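Side-chain contacts in D-threo-3-hydroxyaspartate dehydratase (Delftia, PDB 3WQC), which catalyses the pyridoxal-phosphate-dependent deamination of D-threo-3-hydroxyaspartate to oxaloacetate and ammonia, and also acts as a dehydratase on some related hydroxyaspartates and D-serine: residues L92-M97 with G178-A183; H100-A105 with L115-D120; V141-D146 with R167-G172; R201-C206 with D238-V243. All coordinates share one frame; numbering follows the deposited sequence.

Interaction 1: residues L92-M97 with G178-A183. With PLP (pyridoxal-5'-phosphate), chain J.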
# COMPACT_ATOMS: atom_id res chain seq x y z
N LEU B 92 9.47 -5.25 21.94
CA LEU B 92 10.77 -5.34 21.21
C LEU B 92 10.64 -4.62 19.89
O LEU B 92 9.77 -5.01 19.07
CB LEU B 92 11.04 -6.85 20.93
CG LEU B 92 12.22 -7.17 19.99
CD1 LEU B 92 13.56 -6.73 20.65
CD2 LEU B 92 12.20 -8.69 19.65
N TYR B 93 11.47 -3.62 19.66
CA TYR B 93 11.47 -2.89 18.40
C TYR B 93 12.50 -3.53 17.50
O TYR B 93 13.73 -3.34 17.65
CB TYR B 93 11.77 -1.41 18.66
CG TYR B 93 11.98 -0.63 17.38
CD1 TYR B 93 11.24 -0.83 16.19
CD2 TYR B 93 12.99 0.36 17.39
CE1 TYR B 93 11.51 -0.05 15.02
CE2 TYR B 93 13.23 1.16 16.26
CZ TYR B 93 12.50 0.94 15.10
OH TYR B 93 12.76 1.68 13.96
N ALA B 94 12.04 -4.43 16.59
CA ALA B 94 12.95 -5.37 15.88
C ALA B 94 13.34 -4.80 14.51
O ALA B 94 13.23 -5.49 13.47
CB ALA B 94 12.32 -6.77 15.77
N VAL B 95 13.86 -3.57 14.51
CA VAL B 95 14.47 -2.99 13.29
C VAL B 95 15.76 -2.31 13.81
O VAL B 95 15.69 -1.60 14.80
CB VAL B 95 13.56 -1.90 12.62
CG1 VAL B 95 14.26 -1.25 11.43
CG2 VAL B 95 12.25 -2.59 12.15
N SER B 96 16.89 -2.53 13.11
CA SER B 96 18.20 -1.97 13.51
C SER B 96 18.00 -0.52 13.94
O SER B 96 17.48 0.32 13.18
CB SER B 96 19.12 -1.97 12.27
OG SER B 96 19.29 -3.23 11.71
N MET B 97 18.46 -0.16 15.15
CA MET B 97 18.12 1.14 15.74
C MET B 97 18.83 2.28 15.02
O MET B 97 20.10 2.24 14.85
CB MET B 97 18.52 1.13 17.22
CG MET B 97 18.15 2.42 17.92
SD MET B 97 16.34 2.70 17.86
CE MET B 97 16.29 4.23 18.82
N GLY B 178 20.15 -10.05 24.87
CA GLY B 178 19.85 -11.24 24.09
C GLY B 178 20.34 -11.10 22.67
O GLY B 178 20.96 -10.10 22.28
N VAL B 179 20.01 -12.14 21.88
CA VAL B 179 20.24 -12.16 20.43
C VAL B 179 18.92 -12.52 19.76
O VAL B 179 18.06 -13.22 20.35
CB VAL B 179 21.30 -13.20 19.98
CG1 VAL B 179 22.68 -12.66 20.38
CG2 VAL B 179 21.09 -14.60 20.61
N LEU B 180 18.73 -12.07 18.51
CA LEU B 180 17.54 -12.46 17.79
C LEU B 180 17.91 -12.69 16.33
O LEU B 180 18.88 -12.07 15.82
CB LEU B 180 16.39 -11.41 17.87
CG LEU B 180 16.56 -10.12 17.05
CD1 LEU B 180 15.18 -9.41 16.90
CD2 LEU B 180 17.59 -9.12 17.66
N THR B 181 17.09 -13.48 15.62
CA THR B 181 17.30 -13.68 14.21
C THR B 181 15.91 -13.84 13.57
O THR B 181 14.97 -14.28 14.29
CB THR B 181 18.18 -14.93 13.88
OG1 THR B 181 18.52 -14.84 12.48
CG2 THR B 181 17.47 -16.21 14.18
N HIS B 182 15.80 -13.49 12.28
CA HIS B 182 14.59 -13.74 11.53
C HIS B 182 14.95 -14.40 10.27
O HIS B 182 15.63 -13.78 9.37
CB HIS B 182 13.98 -12.35 11.23
CG HIS B 182 12.82 -12.35 10.26
ND1 HIS B 182 11.60 -13.03 10.47
CD2 HIS B 182 12.70 -11.70 9.01
CE1 HIS B 182 10.77 -12.72 9.38
NE2 HIS B 182 11.43 -11.99 8.52
N ALA B 183 14.52 -15.68 10.09
CA ALA B 183 14.96 -16.40 8.88
C ALA B 183 13.97 -16.14 7.74
O ALA B 183 13.18 -17.02 7.35
CB ALA B 183 15.18 -17.88 9.15
N1 PLP J . 10.69 -11.02 13.23
C2 PLP J . 11.05 -9.94 12.50
C2A PLP J . 12.34 -9.21 12.79
C3 PLP J . 10.17 -9.48 11.46
O3 PLP J . 10.51 -8.41 10.76
C4 PLP J . 8.96 -10.23 11.22
C4A PLP J . 8.06 -9.76 10.21
C5 PLP J . 8.66 -11.35 12.04
C6 PLP J . 9.61 -11.76 13.00
C5A PLP J . 7.41 -12.17 11.83
O4P PLP J . 7.51 -12.88 10.51
P PLP J . 6.15 -13.47 9.90
O1P PLP J . 5.54 -14.19 11.05
O2P PLP J . 6.64 -14.39 8.84
O3P PLP J . 5.29 -12.36 9.46
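Leu92 meets Leu180 tip to tip inside the barrel. Its CD2 methyl lies 4.1 Å from CD1 of Leu180. With chi1 at 171°, CG of Leu92 stands anti to the backbone N, and the branch extends across to the other strand. Ala94 comes next on the same side. Its CB is 4.1 Å from Leu180 CD1, so one methyl of Leu180 serves both residues. The backbone bends here, since Ala94 is the centre of an inverse gamma turn, with a weak bond from Val95 N to Tyr93 O. CB of Ala94 also faces the cofactor, 3.9 Å from C2A, the ring methyl of pyridoxal phosphate. Beyond the turn, Val95 packs on Ile275 of the second subunit.

The other segment reaches the cofactor through His182. The pyridine ring lies over one face of the imidazole, with PLP C3 3.8 Å above its plane and over its centre. His182 CE1 comes to 3.5 Å from the ester oxygen O4P. A hydrogen bond from His182 ND1 to the carbonyl O of Gly226 limits rotation of the imidazole.

The contact spans the interior of the parallel barrel, between the C-terminal ends of strands 90-93 and 175-180. Strands 114-119 and 140-146 lie between these two, and Ile118 and Trp142 pack against Leu92. Helix 192-215 packs on the outer side of strand 175-180 at Val179, and on Thr181 just after it.

Interaction 2: residues H100-A105 with L115-D120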
# COMPACT_ATOMS: atom_id res chain seq x y z
N HIS B 100 19.08 8.62 15.50
CA HIS B 100 18.21 9.80 15.69
C HIS B 100 16.89 9.49 16.38
O HIS B 100 16.23 10.44 16.86
CB HIS B 100 17.95 10.50 14.35
CG HIS B 100 16.95 9.84 13.47
ND1 HIS B 100 17.27 8.87 12.54
CD2 HIS B 100 15.58 10.02 13.43
CE1 HIS B 100 16.10 8.46 11.93
NE2 HIS B 100 15.06 9.19 12.49
N ARG B 101 16.52 8.19 16.46
CA ARG B 101 15.32 7.80 17.17
C ARG B 101 15.57 7.56 18.66
O ARG B 101 14.63 7.20 19.40
CB ARG B 101 14.70 6.55 16.54
CG ARG B 101 13.89 6.96 15.27
CD ARG B 101 13.06 5.81 14.70
NE ARG B 101 13.81 4.95 13.77
CZ ARG B 101 13.93 5.20 12.46
NH1 ARG B 101 13.38 6.32 11.91
NH2 ARG B 101 14.55 4.30 11.69
N LEU B 102 16.83 7.74 19.13
CA LEU B 102 17.09 7.44 20.56
C LEU B 102 16.27 8.30 21.57
O LEU B 102 15.81 7.79 22.56
CB LEU B 102 18.60 7.52 20.85
CG LEU B 102 19.30 6.23 20.37
CD1 LEU B 102 20.81 6.48 20.27
CD2 LEU B 102 19.03 5.07 21.38
N PRO B 103 16.04 9.61 21.27
CA PRO B 103 15.20 10.38 22.23
C PRO B 103 13.82 9.78 22.33
O PRO B 103 13.29 9.70 23.45
CB PRO B 103 15.19 11.81 21.61
CG PRO B 103 16.62 11.91 20.89
CD PRO B 103 16.72 10.48 20.27
N GLN B 104 13.21 9.33 21.23
CA GLN B 104 11.86 8.73 21.37
C GLN B 104 11.90 7.44 22.15
O GLN B 104 11.05 7.17 22.98
CB GLN B 104 11.29 8.46 19.97
CG GLN B 104 9.84 8.11 20.22
CD GLN B 104 9.04 7.77 18.99
OE1 GLN B 104 7.77 7.43 19.08
NE2 GLN B 104 9.72 7.87 17.81
N ALA B 105 12.96 6.59 21.92
CA ALA B 105 13.04 5.33 22.69
C ALA B 105 13.27 5.68 24.18
O ALA B 105 12.66 4.97 25.01
CB ALA B 105 14.23 4.54 22.15
N LEU B 115 10.99 -1.21 26.72
CA LEU B 115 11.23 -1.23 25.28
C LEU B 115 12.66 -1.74 25.03
O LEU B 115 13.62 -1.18 25.59
CB LEU B 115 11.12 0.25 24.77
CG LEU B 115 11.49 0.39 23.27
CD1 LEU B 115 10.46 -0.36 22.37
CD2 LEU B 115 11.54 1.89 23.00
N LYS B 116 12.78 -2.73 24.18
CA LYS B 116 14.10 -3.32 23.79
C LYS B 116 14.43 -2.88 22.39
O LYS B 116 13.53 -2.82 21.50
CB LYS B 116 14.03 -4.87 23.80
CG LYS B 116 14.08 -5.48 25.19
CD LYS B 116 13.05 -5.31 26.08
CE LYS B 116 11.86 -6.20 25.69
NZ LYS B 116 11.17 -6.18 27.07
N LEU B 117 15.69 -2.55 22.15
CA LEU B 117 16.19 -2.12 20.82
C LEU B 117 17.14 -3.19 20.28
O LEU B 117 17.62 -4.04 21.08
CB LEU B 117 16.99 -0.78 20.97
CG LEU B 117 16.22 0.30 21.72
CD1 LEU B 117 17.09 1.56 21.85
CD2 LEU B 117 14.91 0.66 20.89
N ILE B 118 17.46 -3.14 18.99
CA ILE B 118 18.36 -4.12 18.40
C ILE B 118 19.41 -3.38 17.60
O ILE B 118 19.17 -2.30 17.03
CB ILE B 118 17.61 -5.18 17.54
CG1 ILE B 118 17.15 -4.63 16.19
CG2 ILE B 118 16.45 -5.80 18.36
CD1 ILE B 118 16.59 -5.75 15.28
N VAL B 119 20.61 -3.98 17.52
CA VAL B 119 21.70 -3.44 16.69
C VAL B 119 22.41 -4.62 16.01
O VAL B 119 22.36 -5.77 16.49
CB VAL B 119 22.76 -2.58 17.47
CG1 VAL B 119 22.06 -1.39 18.11
CG2 VAL B 119 23.52 -3.40 18.49
N ASP B 120 23.24 -4.28 15.02
CA ASP B 120 24.13 -5.26 14.36
C ASP B 120 25.48 -4.67 13.98
O ASP B 120 26.18 -5.26 13.13
CB ASP B 120 23.47 -5.94 13.17
CG ASP B 120 23.24 -5.03 12.01
OD1 ASP B 120 23.56 -3.83 12.06
OD2 ASP B 120 22.73 -5.53 10.95
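Ala105 overlaps the ends of two leucines on the strand. Its CB lies 3.9 Å from CD2 of Leu115 and 4.1 Å from CD2 of Leu117. Leu115 CD2 also reaches the helix backbone, 3.8 Å from CA of Ala105 and 3.8 Å from its carbonyl O. The small side chain of Ala105 thus lets a leucine methyl rest directly on the main chain of the helix. Leu115 gets there with CG anti to the backbone N, chi1 174°.

Leu115 and Leu117 are two apart on the strand, so both side chains leave the sheet on the side of the helix. This is the packing of a beta-alpha-beta unit, here strand 90-93, helix 102-110 and strand 114-119. The helix lies on the outside of the parallel barrel, and its apolar side packs on the outer face of strand 114-119.

Leu102, three residues and so nearly one turn before Ala105, is the second helix residue to touch Leu117. Its CD2 is 4.0 Å from CD1 of Leu117, and the two side chains cross obliquely. Both methyls of Leu117 are within 4.1 Å of Ala105 CB, and CD1 alone also meets Leu102. The layer continues to both flanks. Leu102 also packs on Ile128 and Phe131 of helix 122-135, and Leu115 on Leu77 of helix 77-85. Just before the helix, Arg101 forms salt bridges with Asp19 and Asp287 of the second subunit.

Interaction 3: residues V141-D146 with R167-G172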
# COMPACT_ATOMS: atom_id res chain seq x y z
N VAL B 141 19.45 -3.80 24.89
CA VAL B 141 19.77 -3.92 23.48
C VAL B 141 20.07 -5.39 23.21
O VAL B 141 20.79 -6.05 23.98
CB VAL B 141 20.99 -3.06 23.08
CG1 VAL B 141 21.24 -3.12 21.57
CG2 VAL B 141 20.80 -1.61 23.54
N TRP B 142 19.46 -5.90 22.12
CA TRP B 142 19.76 -7.25 21.65
C TRP B 142 20.56 -7.15 20.39
O TRP B 142 20.45 -6.16 19.64
CB TRP B 142 18.49 -8.04 21.36
CG TRP B 142 17.61 -8.23 22.58
CD1 TRP B 142 17.70 -7.71 23.88
CD2 TRP B 142 16.37 -9.00 22.55
NE1 TRP B 142 16.61 -8.09 24.63
CE2 TRP B 142 15.76 -8.88 23.86
CE3 TRP B 142 15.69 -9.71 21.54
CZ2 TRP B 142 14.51 -9.48 24.17
CZ3 TRP B 142 14.44 -10.31 21.83
CH2 TRP B 142 13.87 -10.19 23.13
N ILE B 143 21.34 -8.19 20.08
CA ILE B 143 22.19 -8.16 18.87
C ILE B 143 21.47 -8.99 17.81
O ILE B 143 21.12 -10.19 18.04
CB ILE B 143 23.61 -8.69 19.13
CG1 ILE B 143 24.26 -7.81 20.26
CG2 ILE B 143 24.38 -8.72 17.80
CD1 ILE B 143 25.62 -8.38 20.72
N GLU B 144 21.24 -8.40 16.65
CA GLU B 144 20.60 -9.15 15.55
C GLU B 144 21.60 -10.05 14.80
O GLU B 144 22.72 -9.58 14.49
CB GLU B 144 19.92 -8.16 14.56
CG GLU B 144 19.07 -8.91 13.49
CD GLU B 144 18.17 -8.04 12.67
OE1 GLU B 144 17.26 -8.65 12.04
OE2 GLU B 144 18.40 -6.80 12.61
N ILE B 145 21.21 -11.31 14.54
CA ILE B 145 22.08 -12.32 13.96
C ILE B 145 21.53 -12.62 12.56
O ILE B 145 20.31 -12.79 12.37
CB ILE B 145 22.07 -13.59 14.83
CG1 ILE B 145 22.44 -13.24 16.29
CG2 ILE B 145 23.04 -14.63 14.21
CD1 ILE B 145 23.78 -12.52 16.46
N ASP B 146 22.41 -12.73 11.58
CA ASP B 146 22.06 -13.13 10.20
C ASP B 146 22.32 -14.64 10.15
O ASP B 146 23.49 -15.11 10.26
CB ASP B 146 23.00 -12.42 9.21
CG ASP B 146 22.76 -12.85 7.79
OD1 ASP B 146 21.86 -13.68 7.57
OD2 ASP B 146 23.51 -12.37 6.89
N ARG B 167 30.67 -6.28 23.87
CA ARG B 167 31.48 -5.49 24.82
C ARG B 167 31.16 -4.04 24.78
O ARG B 167 31.13 -3.37 25.80
CB ARG B 167 32.96 -5.79 24.56
CG ARG B 167 33.33 -7.20 24.94
CD ARG B 167 34.73 -7.54 24.46
NE ARG B 167 35.10 -8.89 24.93
CZ ARG B 167 36.01 -9.63 24.29
NH1 ARG B 167 36.50 -9.22 23.09
NH2 ARG B 167 36.32 -10.83 24.76
N THR B 168 30.94 -3.49 23.57
CA THR B 168 30.66 -2.06 23.48
C THR B 168 29.40 -1.76 24.34
O THR B 168 29.33 -0.78 25.10
CB THR B 168 30.40 -1.65 22.03
OG1 THR B 168 31.59 -1.85 21.28
CG2 THR B 168 29.94 -0.19 21.92
N LEU B 169 28.37 -2.64 24.18
CA LEU B 169 27.15 -2.45 24.98
C LEU B 169 27.38 -2.66 26.47
O LEU B 169 27.02 -1.82 27.32
CB LEU B 169 26.05 -3.44 24.47
CG LEU B 169 25.55 -3.10 23.06
CD1 LEU B 169 24.71 -4.32 22.55
CD2 LEU B 169 24.76 -1.79 22.98
N HIS B 170 28.02 -3.80 26.81
CA HIS B 170 28.15 -4.18 28.24
C HIS B 170 29.11 -3.27 29.02
O HIS B 170 28.81 -2.76 30.10
CB HIS B 170 28.59 -5.62 28.29
CG HIS B 170 28.68 -6.16 29.67
ND1 HIS B 170 27.57 -6.42 30.42
CD2 HIS B 170 29.74 -6.52 30.44
CE1 HIS B 170 27.93 -6.89 31.64
NE2 HIS B 170 29.24 -6.99 31.64
N ASP B 171 30.29 -2.96 28.38
CA ASP B 171 31.29 -2.12 29.01
C ASP B 171 30.73 -0.69 29.07
O ASP B 171 31.11 0.10 29.96
CB ASP B 171 32.55 -2.03 28.18
CG ASP B 171 33.29 -3.32 28.11
OD1 ASP B 171 33.11 -4.24 28.92
OD2 ASP B 171 34.17 -3.43 27.15
N GLY B 172 29.82 -0.36 28.12
CA GLY B 172 29.23 0.96 28.02
C GLY B 172 28.12 1.18 29.01
O GLY B 172 27.54 2.29 29.00
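Segment 141-146 of strand 140-146 and the end of helix 159-171 come nearest at Val141 and Leu169, whose CA atoms are 7.7 Å apart. Only side chains bridge the gap, and Leu169 is the one helix residue involved. Both of its methyls touch Val141. Leu169 CD1 lies 3.8 Å from Val141 CG1, and Leu169 CD2 lies 4.0 Å from Val141 CG2. The CB of Val141 is 4.0 Å from each of the two methyls. The two side chains lie roughly perpendicular, and the fork of the leucine fits over the branched end of the valine. CG of Leu169 is anti to its own carbonyl carbon (chi1 -68°), which directs the fork at the strand.

Ile143 is the second strand residue to take part. Its CG1 stands 4.2 Å from Leu169 CD1, and the two side chains run antiparallel alongside each other. It is a lighter contact than that of Val141. Val141 and Ile143 alternate with Trp142, which points to the inner side of the sheet.

Leu169 is also packed against Leu176 of strand 175-180 and Ala125 of helix 122-135, while Val141 touches Ile128 of that helix. This apolar layer between an outer helix and a parallel strand is characteristic of the TIM-type barrel of the alanine racemase N-terminal family.

Interaction 4: residues R201-C206 with D238-V243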
# COMPACT_ATOMS: atom_id res chain seq x y z
N ARG B 201 18.47 -24.46 10.98
CA ARG B 201 19.62 -23.54 10.71
C ARG B 201 19.39 -22.23 11.50
O ARG B 201 20.34 -21.65 12.08
CB ARG B 201 19.72 -23.21 9.22
CG ARG B 201 20.75 -22.26 8.70
CD ARG B 201 20.76 -22.26 7.12
NE ARG B 201 21.47 -21.10 6.68
CZ ARG B 201 22.77 -21.09 6.47
NH1 ARG B 201 23.48 -22.23 6.58
NH2 ARG B 201 23.35 -19.98 6.06
N GLU B 202 18.15 -21.72 11.52
CA GLU B 202 17.84 -20.45 12.23
C GLU B 202 18.08 -20.65 13.76
O GLU B 202 18.74 -19.84 14.43
CB GLU B 202 16.35 -20.13 11.95
CG GLU B 202 15.92 -18.81 12.58
CD GLU B 202 14.42 -18.48 12.44
OE1 GLU B 202 13.56 -19.41 12.44
OE2 GLU B 202 14.08 -17.25 12.41
N ARG B 203 17.56 -21.78 14.32
CA ARG B 203 17.74 -22.08 15.75
C ARG B 203 19.22 -22.20 16.02
O ARG B 203 19.75 -21.61 16.98
CB ARG B 203 17.03 -23.42 16.14
CG ARG B 203 17.07 -23.76 17.62
CD ARG B 203 16.96 -25.27 17.83
NE ARG B 203 18.16 -26.00 17.29
CZ ARG B 203 19.39 -25.99 17.86
NH1 ARG B 203 19.61 -25.47 19.08
NH2 ARG B 203 20.37 -26.66 17.21
N ALA B 204 19.89 -23.06 15.24
CA ALA B 204 21.34 -23.38 15.51
C ALA B 204 22.20 -22.13 15.42
O ALA B 204 23.08 -21.90 16.28
CB ALA B 204 21.85 -24.44 14.52
N GLY B 205 21.92 -21.26 14.45
CA GLY B 205 22.75 -20.07 14.28
C GLY B 205 22.49 -19.06 15.40
O GLY B 205 23.45 -18.45 15.90
N CYS B 206 21.22 -18.87 15.84
CA CYS B 206 20.99 -17.88 16.90
C CYS B 206 21.63 -18.39 18.20
O CYS B 206 22.19 -17.62 18.96
CB CYS B 206 19.48 -17.64 17.00
SG CYS B 206 19.18 -16.01 17.69
N ASP B 238 15.58 -26.26 21.14
CA ASP B 238 16.51 -26.24 22.27
C ASP B 238 17.36 -24.93 22.26
O ASP B 238 17.87 -24.53 21.17
CB ASP B 238 17.42 -27.44 22.21
CG ASP B 238 16.66 -28.68 22.22
OD1 ASP B 238 16.16 -29.10 21.16
OD2 ASP B 238 16.62 -29.31 23.31
N GLY B 239 17.49 -24.26 23.41
CA GLY B 239 18.32 -23.08 23.45
C GLY B 239 17.59 -21.80 23.13
O GLY B 239 18.09 -20.70 23.41
N VAL B 240 16.35 -21.92 22.63
CA VAL B 240 15.58 -20.73 22.24
C VAL B 240 14.65 -20.32 23.38
O VAL B 240 13.98 -21.25 24.01
CB VAL B 240 14.72 -21.03 20.97
CG1 VAL B 240 13.68 -19.92 20.63
CG2 VAL B 240 15.67 -21.30 19.81
N THR B 241 14.51 -19.03 23.68
CA THR B 241 13.61 -18.59 24.83
C THR B 241 12.26 -18.17 24.25
O THR B 241 11.26 -18.27 24.92
CB THR B 241 14.17 -17.54 25.76
OG1 THR B 241 14.47 -16.47 25.00
CG2 THR B 241 15.59 -17.80 26.04
N GLU B 242 12.22 -17.59 23.05
CA GLU B 242 10.94 -17.07 22.49
C GLU B 242 11.01 -17.23 20.98
O GLU B 242 12.07 -17.16 20.33
CB GLU B 242 10.68 -15.66 22.90
CG GLU B 242 11.72 -14.72 22.31
CD GLU B 242 11.40 -13.23 22.60
OE1 GLU B 242 11.58 -12.40 21.65
OE2 GLU B 242 11.00 -12.82 23.73
N VAL B 243 9.81 -17.32 20.41
CA VAL B 243 9.62 -17.25 18.97
C VAL B 243 8.74 -16.04 18.65
O VAL B 243 7.77 -15.76 19.35
CB VAL B 243 8.93 -18.54 18.49
CG1 VAL B 243 8.41 -18.49 17.04
CG2 VAL B 243 9.89 -19.71 18.65
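Arg203 carries this contact from the helix side. Its CG is anti to the backbone N, and the chain bends at chi3 (66°), which turns the edge of the guanidinium toward the loop. There NH1 donates a hydrogen bond to the carbonyl O of Asp238, 2.9 Å away. The N-H...O angle is 157°. The acceptor sits at the edge of the guanidinium, close to its plane, whereas the donor is tilted 32° from the carbonyl plane. The methylene part of Arg203 lies along the same backbone: CD is 3.5 Å from Asp238 O and 3.7 Å from Asp238 N.

Asp238 therefore takes part mainly through its main chain. Its carboxylate does not pair with the arginine, as Asp238 OD1 is 5.3 Å from Arg203 NE. The opposite charge may still give some long-range attraction. Arg203 has its salt bridge through NH2 with Glu200 instead. Asp238 N is buried here with no hydrogen-bonding partner in the model.

Val240 supplies the apolar part. Its CG2 is 3.6 Å from Arg203 CG, and the side chains cross at a slant. Between the two loop residues, Gly239 has backbone angles that call for glycine.

The loop leads from helix 228-233 into strand 242-243 of the barrel. Helix 192-215 lies outside the sheet, with Cys206 packed on Val223 and Val225 of strand 222-225. Strand 222-225 pairs in parallel with strand 242-243; the contact joins the helix to the loop leading into that strand.

Overall arrangement
All four interactions belong to one parallel barrel. Interaction 1 lies within it and at the cofactor, while interactions 2, 3 and 4 pack helices and a loop on its outside. Centres of interactions 1, 2 and 3 are about 11 to 12 Å apart, and their strands are joined edge to edge. Tyr93 N lies 2.9 Å from Lys116 O, and Leu117 O lies 2.8 Å from Trp142 N. Interaction 4 reaches interaction 1 through Glu202, whose OE2 is 2.8 Å from Ala183 N, next to His182, whose ring faces the cofactor. Interactions 2 and 4 do not touch, with centres about 23 Å apart. The touching side chains of interactions 2 to 4 stay about 12 Å or more from PLP.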